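Local coordinates for protein VP2 (Primate bocaparvovirus 1, PDB 7L0Y) that forms the icosahedral T=1 capsid of human bocavirus 1, sixty copies of the capsid proteins assembling into a shell about 26 nm across, at residues Y491-D494 / A498-Q501; L334-T339 / D506-V511; I349-S354 / D386-T391. All coordinates share one frame; numbering follows the deposited sequence.

Contact 1: residues Y491-D494 / A498-Q501; sequences YHVD and AYIQ
Tyr491 meets Tyr499 edge to hydroxyl: the phenol oxygen of Tyr499 lies near the plane of the Tyr491 ring, beside its CD1 edge, and Tyr491 CD1 stands 3.9 Å from Tyr499 CZ. Tyr499 gets there because its CG is anti to the backbone N (chi1 -178°), which swings the ring back along the opposing chain, obliquely past the backbone carbonyl of Tyr491. Tyrosine suits both places, since each combines a broad apolar ring with a polar end that bonds beyond the pair: Tyr491 OH to Gln507 O, and Tyr499 OH to Trp468 NE1 of a neighbouring subunit.

His492 contributes its backbone. His492 O accepts from Ile500 N at 3.1 Å in a nearly straight bond (163° at the hydrogen), while its CB bond points away and the imidazole meets the ring of Phe199 of a second neighbouring subunit. Val493 then faces Tyr499 as the non-hydrogen-bonded pair of a single antiparallel bridge, with CA atoms 4.4 Å apart. The chain folds back here as a short hairpin-like turn, with three residues between the segments, in the long C-terminal stretch that follows the last long strand of the parvovirus jelly roll. Branch CG1 of Val493 reaches the edge of the Tyr499 ring, 4.0 Å from CD1, the two side chains crossing at about a right angle.

Asp494 closes the segment. Its backbone N donates to Ala498 O, completing the bridge, though the modelled separation is too short to be taken literally. Ala498 CB packs 3.5 Å from Asp494 CB, and Ile500 CD1 touches the same carbon from further along its segment. The carboxylate is held on both oxygens, OD2 by Thr496 OG1 within the turn and OD1 by the backbone N of Glu484.

Contact 2: residues L334-T339 / D506-V511; sequences LQWYQT and DQCMPV
The apolar part of the contact joins Trp336 and Cys508. The thiol sulfur approaches the indole at its edge, near the ring plane, with Trp336 CZ2 4.5 Å from Cys508 SG. Cysteine fits because its compact, polarisable sulfur can fill a buried site beside an aromatic edge. The Cys508 side chain also touches Ile349.

Polar material reaches the same sulfur from Gln338, whose side chain is bent at chi2 so that its terminal amide comes over beside Cys508 SG. Which of the amide's two ends faces the sulfur is doubtful. One terminal atom of the amide, its identity equally uncertain, lies near the indole plane at the NE1 edge. Trp336 belongs to the two-stranded antiparallel hairpin 335-337/348-350, part of the long loop between strands 215-232 and 424-429, the GH loop of the parvovirus jelly roll. One neighbouring subunit packs along this strand, with Arg247 against Trp336 and Val249 against Tyr337.

Backbone bonding fixes the other partner. A type I beta turn runs from Asp506 to Met509, closed by Met509 N to Asp506 O at 2.9 Å, and it presents Cys508 towards the strand. Within the turn, the Gln507 amide is held by Ser480, Gly478, Thr503 and Ser504.

Contact 3: residues I349-S354 / D386-T391; sequences IIANPS and DRFPIT
Ala351 and Phe388 make the apolar half of this contact: the alanine methyl sits at the rim of the phenyl ring, in its plane, with Ala351 CB 3.8 Å from Phe388 CZ and slightly further from CE1. The other half pairs Ser354 with Pro389, whose ring carbon CG is 3.6 Å from Ser354 OG and equally near CB. The serine hydroxyl has its polar partner within its own loop, a weak hydrogen bond with Ser356 N. Small residues on one segment thus meet a broad ring and a rigid ring on the other.

A chi1 of 175° extends the phenyl of Phe388 away from its backbone N and across to Ala351. Leu334 packs on that ring and is also tied to Ala351 by a backbone bond. Arg387 is anchored by a salt bridge to Asp410, and its backbone N bonds Asp404 of a neighbouring subunit. Both segments lie in the long GH loop of the jelly roll, between strands 215-232 and 424-429.

No hydrogen bond links the two segments. Their association rests on van der Waals contact between buried groups, so it probably depends on shape and on the polar bonds around segment 386-391.

Overall arrangement
Contacts 2 and 3 are close neighbours, with centres 8 Å apart, and share the two-stranded antiparallel sheet 335-337/348-350: contact 2 includes the first strand, and contact 3 begins on the second and continues past its end. Along the chain, contact 3 is nested inside the loop that contact 2 closes, and contact 1 follows it within the same loop. Contact 1 is centred 15 Å from contact 2, which it touches through the bond from Tyr491 to Gln507, and 23 Å from contact 3, without touching it. The C-terminal region after strand 446-462 is thereby joined to the inserted loops of the same subunit, and residues of all three contacts also meet other subunits of the capsid.

Contact 1: residues Y491-D494 / A498-Q501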
loop_
_atom_site.group_PDB
_atom_site.type_symbol
_atom_site.label_atom_id
_atom_site.label_comp_id
_atom_site.label_asym_id
_atom_site.label_seq_id
_atom_site.Cartn_x
_atom_site.Cartn_y
_atom_site.Cartn_z
ATOM N N TYR A 491 -109.847 11.920 -11.520
ATOM C CA TYR A 491 -108.959 11.013 -10.808
ATOM C C TYR A 491 -109.015 11.198 -9.300
ATOM O O TYR A 491 -108.110 10.759 -8.592
ATOM C CB TYR A 491 -107.542 11.129 -11.348
ATOM C CG TYR A 491 -107.465 10.626 -12.762
ATOM C CD1 TYR A 491 -107.412 9.271 -13.025
ATOM C CD2 TYR A 491 -107.449 11.499 -13.830
ATOM C CE1 TYR A 491 -107.335 8.804 -14.300
ATOM C CE2 TYR A 491 -107.375 11.036 -15.110
ATOM C CZ TYR A 491 -107.318 9.689 -15.343
ATOM O OH TYR A 491 -107.245 9.223 -16.633
ATOM N N HIS A 492 -109.999 11.924 -8.812
ATOM C CA HIS A 492 -110.190 12.142 -7.396
ATOM C C HIS A 492 -111.040 10.999 -6.838
ATOM O O HIS A 492 -111.434 10.077 -7.554
ATOM C CB HIS A 492 -110.836 13.510 -7.205
ATOM C CG HIS A 492 -110.624 14.108 -5.854
ATOM N ND1 HIS A 492 -109.385 14.517 -5.417
ATOM C CD2 HIS A 492 -111.488 14.389 -4.853
ATOM C CE1 HIS A 492 -109.490 15.011 -4.199
ATOM N NE2 HIS A 492 -110.756 14.947 -3.834
ATOM N N VAL A 493 -111.341 11.055 -5.559
ATOM C CA VAL A 493 -112.158 10.018 -4.937
ATOM C C VAL A 493 -113.514 10.570 -4.521
ATOM O O VAL A 493 -113.664 11.731 -4.138
ATOM C CB VAL A 493 -111.442 9.364 -3.738
ATOM C CG1 VAL A 493 -110.277 8.545 -4.218
ATOM C CG2 VAL A 493 -110.965 10.424 -2.774
ATOM N N ASP A 494 -114.503 9.692 -4.579
ATOM C CA ASP A 494 -115.887 9.940 -4.212
ATOM C C ASP A 494 -115.999 10.175 -2.710
ATOM O O ASP A 494 -115.136 9.759 -1.933
ATOM C CB ASP A 494 -116.703 8.714 -4.609
ATOM C CG ASP A 494 -118.184 8.933 -4.586
ATOM O OD1 ASP A 494 -118.641 10.081 -4.558
ATOM O OD2 ASP A 494 -118.918 7.927 -4.572
ATOM N N ALA A 498 -115.068 6.030 -3.546
ATOM C CA ALA A 498 -114.977 5.449 -4.873
ATOM C C ALA A 498 -114.059 6.295 -5.735
ATOM O O ALA A 498 -114.091 7.526 -5.681
ATOM C CB ALA A 498 -116.356 5.335 -5.515
ATOM N N TYR A 499 -113.231 5.632 -6.521
ATOM C CA TYR A 499 -112.298 6.339 -7.372
ATOM C C TYR A 499 -112.938 6.599 -8.721
ATOM O O TYR A 499 -113.318 5.671 -9.436
ATOM C CB TYR A 499 -111.028 5.520 -7.507
ATOM C CG TYR A 499 -109.936 6.132 -8.323
ATOM C CD1 TYR A 499 -109.295 7.281 -7.897
ATOM C CD2 TYR A 499 -109.463 5.501 -9.451
ATOM C CE1 TYR A 499 -108.271 7.818 -8.612
ATOM C CE2 TYR A 499 -108.435 6.029 -10.168
ATOM C CZ TYR A 499 -107.839 7.189 -9.745
ATOM O OH TYR A 499 -106.802 7.714 -10.470
ATOM N N ILE A 500 -113.090 7.870 -9.050
ATOM C CA ILE A 500 -113.786 8.276 -10.261
ATOM C C ILE A 500 -112.925 7.850 -11.442
ATOM O O ILE A 500 -111.702 7.996 -11.414
ATOM C CB ILE A 500 -114.053 9.788 -10.261
ATOM C CG1 ILE A 500 -114.717 10.211 -8.950
ATOM C CG2 ILE A 500 -114.893 10.195 -11.447
ATOM C CD1 ILE A 500 -115.978 9.477 -8.635
ATOM N N GLN A 501 -113.539 7.229 -12.428
ATOM C CA GLN A 501 -112.791 6.814 -13.594
ATOM C C GLN A 501 -112.870 7.865 -14.691
ATOM O O GLN A 501 -113.797 8.673 -14.723
ATOM C CB GLN A 501 -113.316 5.482 -14.101
ATOM C CG GLN A 501 -113.149 4.357 -13.114
ATOM C CD GLN A 501 -111.709 4.133 -12.724
ATOM O OE1 GLN A 501 -110.810 4.208 -13.552
ATOM N NE2 GLN A 501 -111.483 3.859 -11.451
#

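Contact 2: residues L334-T339 / D506-V511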
loop_
_atom_site.group_PDB
_atom_site.type_symbol
_atom_site.label_atom_id
_atom_site.label_comp_id
_atom_site.label_asym_id
_atom_site.label_seq_id
_atom_site.Cartn_x
_atom_site.Cartn_y
_atom_site.Cartn_z
ATOM N N LEU A 334 -111.267 0.363 -30.675
ATOM C CA LEU A 334 -110.879 -0.250 -29.418
ATOM C C LEU A 334 -111.744 0.300 -28.293
ATOM O O LEU A 334 -111.916 1.513 -28.164
ATOM C CB LEU A 334 -109.405 0.027 -29.141
ATOM C CG LEU A 334 -108.823 -0.582 -27.869
ATOM C CD1 LEU A 334 -108.790 -2.089 -27.979
ATOM C CD2 LEU A 334 -107.443 -0.027 -27.583
ATOM N N GLN A 335 -112.299 -0.590 -27.483
ATOM C CA GLN A 335 -113.227 -0.179 -26.447
ATOM C C GLN A 335 -113.064 -1.099 -25.250
ATOM O O GLN A 335 -112.865 -2.303 -25.401
ATOM C CB GLN A 335 -114.659 -0.203 -26.979
ATOM C CG GLN A 335 -115.673 0.481 -26.115
ATOM C CD GLN A 335 -117.009 0.563 -26.798
ATOM O OE1 GLN A 335 -117.153 0.158 -27.946
ATOM N NE2 GLN A 335 -117.996 1.095 -26.101
ATOM N N TRP A 336 -113.128 -0.524 -24.057
ATOM C CA TRP A 336 -112.969 -1.314 -22.847
ATOM C C TRP A 336 -113.793 -0.679 -21.742
ATOM O O TRP A 336 -114.390 0.379 -21.920
ATOM C CB TRP A 336 -111.499 -1.423 -22.446
ATOM C CG TRP A 336 -110.868 -0.115 -22.143
ATOM C CD1 TRP A 336 -110.737 0.462 -20.924
ATOM C CD2 TRP A 336 -110.293 0.795 -23.081
ATOM N NE1 TRP A 336 -110.112 1.670 -21.037
ATOM C CE2 TRP A 336 -109.827 1.899 -22.354
ATOM C CE3 TRP A 336 -110.122 0.778 -24.465
ATOM C CZ2 TRP A 336 -109.199 2.974 -22.962
ATOM C CZ3 TRP A 336 -109.509 1.842 -25.064
ATOM C CH2 TRP A 336 -109.051 2.926 -24.317
ATOM N N TYR A 337 -113.810 -1.340 -20.591
ATOM C CA TYR A 337 -114.389 -0.784 -19.379
ATOM C C TYR A 337 -113.274 -0.395 -18.424
ATOM O O TYR A 337 -112.251 -1.080 -18.348
ATOM C CB TYR A 337 -115.338 -1.764 -18.689
ATOM C CG TYR A 337 -116.582 -2.081 -19.469
ATOM C CD1 TYR A 337 -117.585 -1.144 -19.598
ATOM C CD2 TYR A 337 -116.790 -3.339 -20.005
ATOM C CE1 TYR A 337 -118.724 -1.420 -20.291
ATOM C CE2 TYR A 337 -117.942 -3.633 -20.687
ATOM C CZ TYR A 337 -118.905 -2.667 -20.831
ATOM O OH TYR A 337 -120.057 -2.940 -21.518
ATOM N N GLN A 338 -113.473 0.709 -17.706
ATOM C CA GLN A 338 -112.543 1.090 -16.654
ATOM C C GLN A 338 -112.655 0.209 -15.428
ATOM O O GLN A 338 -111.681 0.078 -14.684
ATOM C CB GLN A 338 -112.766 2.543 -16.248
ATOM C CG GLN A 338 -112.192 3.540 -17.213
ATOM C CD GLN A 338 -110.693 3.432 -17.283
ATOM O OE1 GLN A 338 -110.029 3.243 -16.270
ATOM N NE2 GLN A 338 -110.148 3.540 -18.480
ATOM N N THR A 339 -113.809 -0.394 -15.203
ATOM C CA THR A 339 -114.097 -1.106 -13.975
ATOM C C THR A 339 -114.617 -2.493 -14.310
ATOM O O THR A 339 -115.339 -2.667 -15.293
ATOM C CB THR A 339 -115.132 -0.323 -13.145
ATOM O OG1 THR A 339 -114.579 0.946 -12.773
ATOM C CG2 THR A 339 -115.537 -1.058 -11.890
ATOM N N ASP A 506 -109.806 10.807 -24.081
ATOM C CA ASP A 506 -108.808 11.848 -23.883
ATOM C C ASP A 506 -108.459 12.024 -22.415
ATOM O O ASP A 506 -107.343 12.439 -22.090
ATOM C CB ASP A 506 -109.293 13.165 -24.478
ATOM C CG ASP A 506 -109.250 13.169 -25.988
ATOM O OD1 ASP A 506 -108.554 12.308 -26.564
ATOM O OD2 ASP A 506 -109.907 14.032 -26.606
ATOM N N GLN A 507 -109.392 11.718 -21.515
ATOM C CA GLN A 507 -109.072 11.766 -20.096
ATOM C C GLN A 507 -108.070 10.688 -19.725
ATOM O O GLN A 507 -107.379 10.802 -18.708
ATOM C CB GLN A 507 -110.342 11.628 -19.272
ATOM C CG GLN A 507 -111.283 12.780 -19.450
ATOM C CD GLN A 507 -112.586 12.572 -18.738
ATOM O OE1 GLN A 507 -112.962 11.449 -18.429
ATOM N NE2 GLN A 507 -113.299 13.651 -18.499
ATOM N N CYS A 508 -107.971 9.642 -20.538
ATOM C CA CYS A 508 -106.935 8.643 -20.363
ATOM C C CYS A 508 -105.582 9.112 -20.867
ATOM O O CYS A 508 -104.588 8.414 -20.650
ATOM C CB CYS A 508 -107.341 7.356 -21.065
ATOM S SG CYS A 508 -108.781 6.559 -20.357
ATOM N N MET A 509 -105.522 10.273 -21.516
ATOM C CA MET A 509 -104.294 10.914 -21.958
ATOM C C MET A 509 -103.503 10.012 -22.894
ATOM O O MET A 509 -102.441 9.503 -22.521
ATOM C CB MET A 509 -103.454 11.307 -20.749
ATOM C CG MET A 509 -104.096 12.361 -19.895
ATOM S SD MET A 509 -103.147 12.706 -18.416
ATOM C CE MET A 509 -103.564 11.275 -17.423
ATOM N N PRO A 510 -103.983 9.791 -24.114
ATOM C CA PRO A 510 -103.233 8.967 -25.060
ATOM C C PRO A 510 -101.956 9.656 -25.510
ATOM O O PRO A 510 -101.754 10.850 -25.307
ATOM C CB PRO A 510 -104.211 8.794 -26.219
ATOM C CG PRO A 510 -105.061 9.985 -26.144
ATOM C CD PRO A 510 -105.226 10.303 -24.706
ATOM N N VAL A 511 -101.075 8.872 -26.116
ATOM C CA VAL A 511 -99.847 9.419 -26.668
ATOM C C VAL A 511 -100.106 9.894 -28.091
ATOM O O VAL A 511 -101.216 9.755 -28.613
ATOM C CB VAL A 511 -98.703 8.392 -26.632
ATOM C CG1 VAL A 511 -98.358 8.040 -25.206
ATOM C CG2 VAL A 511 -99.079 7.149 -27.415
#

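Contact 3: residues I349-S354 / D386-T391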
loop_
_atom_site.group_PDB
_atom_site.type_symbol
_atom_site.label_atom_id
_atom_site.label_comp_id
_atom_site.label_asym_id
_atom_site.label_seq_id
_atom_site.Cartn_x
_atom_site.Cartn_y
_atom_site.Cartn_z
ATOM N N ILE A 349 -115.003 3.107 -22.466
ATOM C CA ILE A 349 -114.202 4.128 -23.125
ATOM C C ILE A 349 -113.922 3.683 -24.545
ATOM O O ILE A 349 -113.347 2.614 -24.774
ATOM C CB ILE A 349 -112.901 4.422 -22.366
ATOM C CG1 ILE A 349 -113.228 5.176 -21.082
ATOM C CG2 ILE A 349 -111.953 5.216 -23.227
ATOM C CD1 ILE A 349 -112.068 5.442 -20.242
ATOM N N ILE A 350 -114.322 4.514 -25.492
ATOM C CA ILE A 350 -114.135 4.268 -26.909
ATOM C C ILE A 350 -112.934 5.077 -27.366
ATOM O O ILE A 350 -112.854 6.280 -27.100
ATOM C CB ILE A 350 -115.389 4.666 -27.697
ATOM C CG1 ILE A 350 -116.607 3.932 -27.148
ATOM C CG2 ILE A 350 -115.202 4.344 -29.151
ATOM C CD1 ILE A 350 -117.906 4.432 -27.690
ATOM N N ALA A 351 -111.999 4.428 -28.048
ATOM C CA ALA A 351 -110.854 5.148 -28.578
ATOM C C ALA A 351 -111.295 6.117 -29.665
ATOM O O ALA A 351 -112.096 5.779 -30.538
ATOM C CB ALA A 351 -109.814 4.176 -29.122
ATOM N N ASN A 352 -110.767 7.325 -29.610
ATOM C CA ASN A 352 -111.125 8.393 -30.526
ATOM C C ASN A 352 -109.914 8.751 -31.364
ATOM O O ASN A 352 -108.780 8.426 -31.002
ATOM C CB ASN A 352 -111.635 9.629 -29.773
ATOM C CG ASN A 352 -112.959 9.381 -29.091
ATOM O OD1 ASN A 352 -113.136 9.703 -27.918
ATOM N ND2 ASN A 352 -113.900 8.800 -29.824
ATOM N N PRO A 353 -110.129 9.366 -32.526
ATOM C CA PRO A 353 -108.996 9.783 -33.358
ATOM C C PRO A 353 -108.031 10.670 -32.592
ATOM O O PRO A 353 -108.424 11.659 -31.974
ATOM C CB PRO A 353 -109.667 10.545 -34.500
ATOM C CG PRO A 353 -111.004 9.935 -34.597
ATOM C CD PRO A 353 -111.416 9.597 -33.202
ATOM N N SER A 354 -106.756 10.304 -32.645
ATOM C CA SER A 354 -105.697 11.070 -32.008
ATOM C C SER A 354 -105.355 12.336 -32.769
ATOM O O SER A 354 -104.569 13.145 -32.268
ATOM C CB SER A 354 -104.437 10.215 -31.864
ATOM O OG SER A 354 -103.917 9.854 -33.130
ATOM N N ASP A 386 -98.402 5.079 -37.973
ATOM C CA ASP A 386 -97.981 5.170 -36.588
ATOM C C ASP A 386 -98.707 4.084 -35.808
ATOM O O ASP A 386 -99.723 3.571 -36.257
ATOM C CB ASP A 386 -98.282 6.549 -36.010
ATOM C CG ASP A 386 -97.078 7.469 -36.040
ATOM O OD1 ASP A 386 -96.015 7.058 -36.551
ATOM O OD2 ASP A 386 -97.196 8.608 -35.540
ATOM N N ARG A 387 -98.182 3.727 -34.641
ATOM C CA ARG A 387 -98.810 2.720 -33.788
ATOM C C ARG A 387 -100.049 3.286 -33.123
ATOM O O ARG A 387 -100.200 4.497 -33.001
ATOM C CB ARG A 387 -97.862 2.220 -32.690
ATOM C CG ARG A 387 -96.544 1.641 -33.164
ATOM C CD ARG A 387 -95.956 0.663 -32.155
ATOM N NE ARG A 387 -96.692 -0.596 -32.110
ATOM C CZ ARG A 387 -97.289 -1.090 -31.032
ATOM N NH1 ARG A 387 -97.223 -0.447 -29.876
ATOM N NH2 ARG A 387 -97.941 -2.236 -31.109
ATOM N N PHE A 388 -100.945 2.404 -32.706
ATOM C CA PHE A 388 -102.143 2.824 -32.002
ATOM C C PHE A 388 -101.738 3.651 -30.787
ATOM O O PHE A 388 -100.895 3.232 -30.002
ATOM C CB PHE A 388 -102.940 1.610 -31.552
ATOM C CG PHE A 388 -104.122 1.956 -30.712
ATOM C CD1 PHE A 388 -105.244 2.519 -31.283
ATOM C CD2 PHE A 388 -104.109 1.734 -29.350
ATOM C CE1 PHE A 388 -106.337 2.850 -30.515
ATOM C CE2 PHE A 388 -105.202 2.052 -28.577
ATOM C CZ PHE A 388 -106.314 2.620 -29.160
ATOM N N PRO A 389 -102.304 4.852 -30.651
ATOM C CA PRO A 389 -101.942 5.688 -29.501
ATOM C C PRO A 389 -102.350 5.007 -28.210
ATOM O O PRO A 389 -103.523 4.723 -27.986
ATOM C CB PRO A 389 -102.743 6.971 -29.738
ATOM C CG PRO A 389 -103.081 6.941 -31.187
ATOM C CD PRO A 389 -103.306 5.507 -31.500
ATOM N N ILE A 390 -101.406 4.818 -27.337
ATOM C CA ILE A 390 -101.678 4.074 -26.119
ATOM C C ILE A 390 -101.956 5.044 -24.989
ATOM O O ILE A 390 -101.319 6.092 -24.865
ATOM C CB ILE A 390 -100.532 3.100 -25.779
ATOM C CG1 ILE A 390 -99.183 3.810 -25.677
ATOM C CG2 ILE A 390 -100.492 1.976 -26.776
ATOM C CD1 ILE A 390 -98.709 4.029 -24.284
ATOM N N THR A 391 -102.950 4.705 -24.187
ATOM C CA THR A 391 -103.294 5.459 -23.001
ATOM C C THR A 391 -102.652 4.812 -21.786
ATOM O O THR A 391 -101.960 3.801 -21.870
ATOM C CB THR A 391 -104.809 5.539 -22.823
ATOM O OG1 THR A 391 -105.346 4.220 -22.693
ATOM C CG2 THR A 391 -105.447 6.216 -24.004
#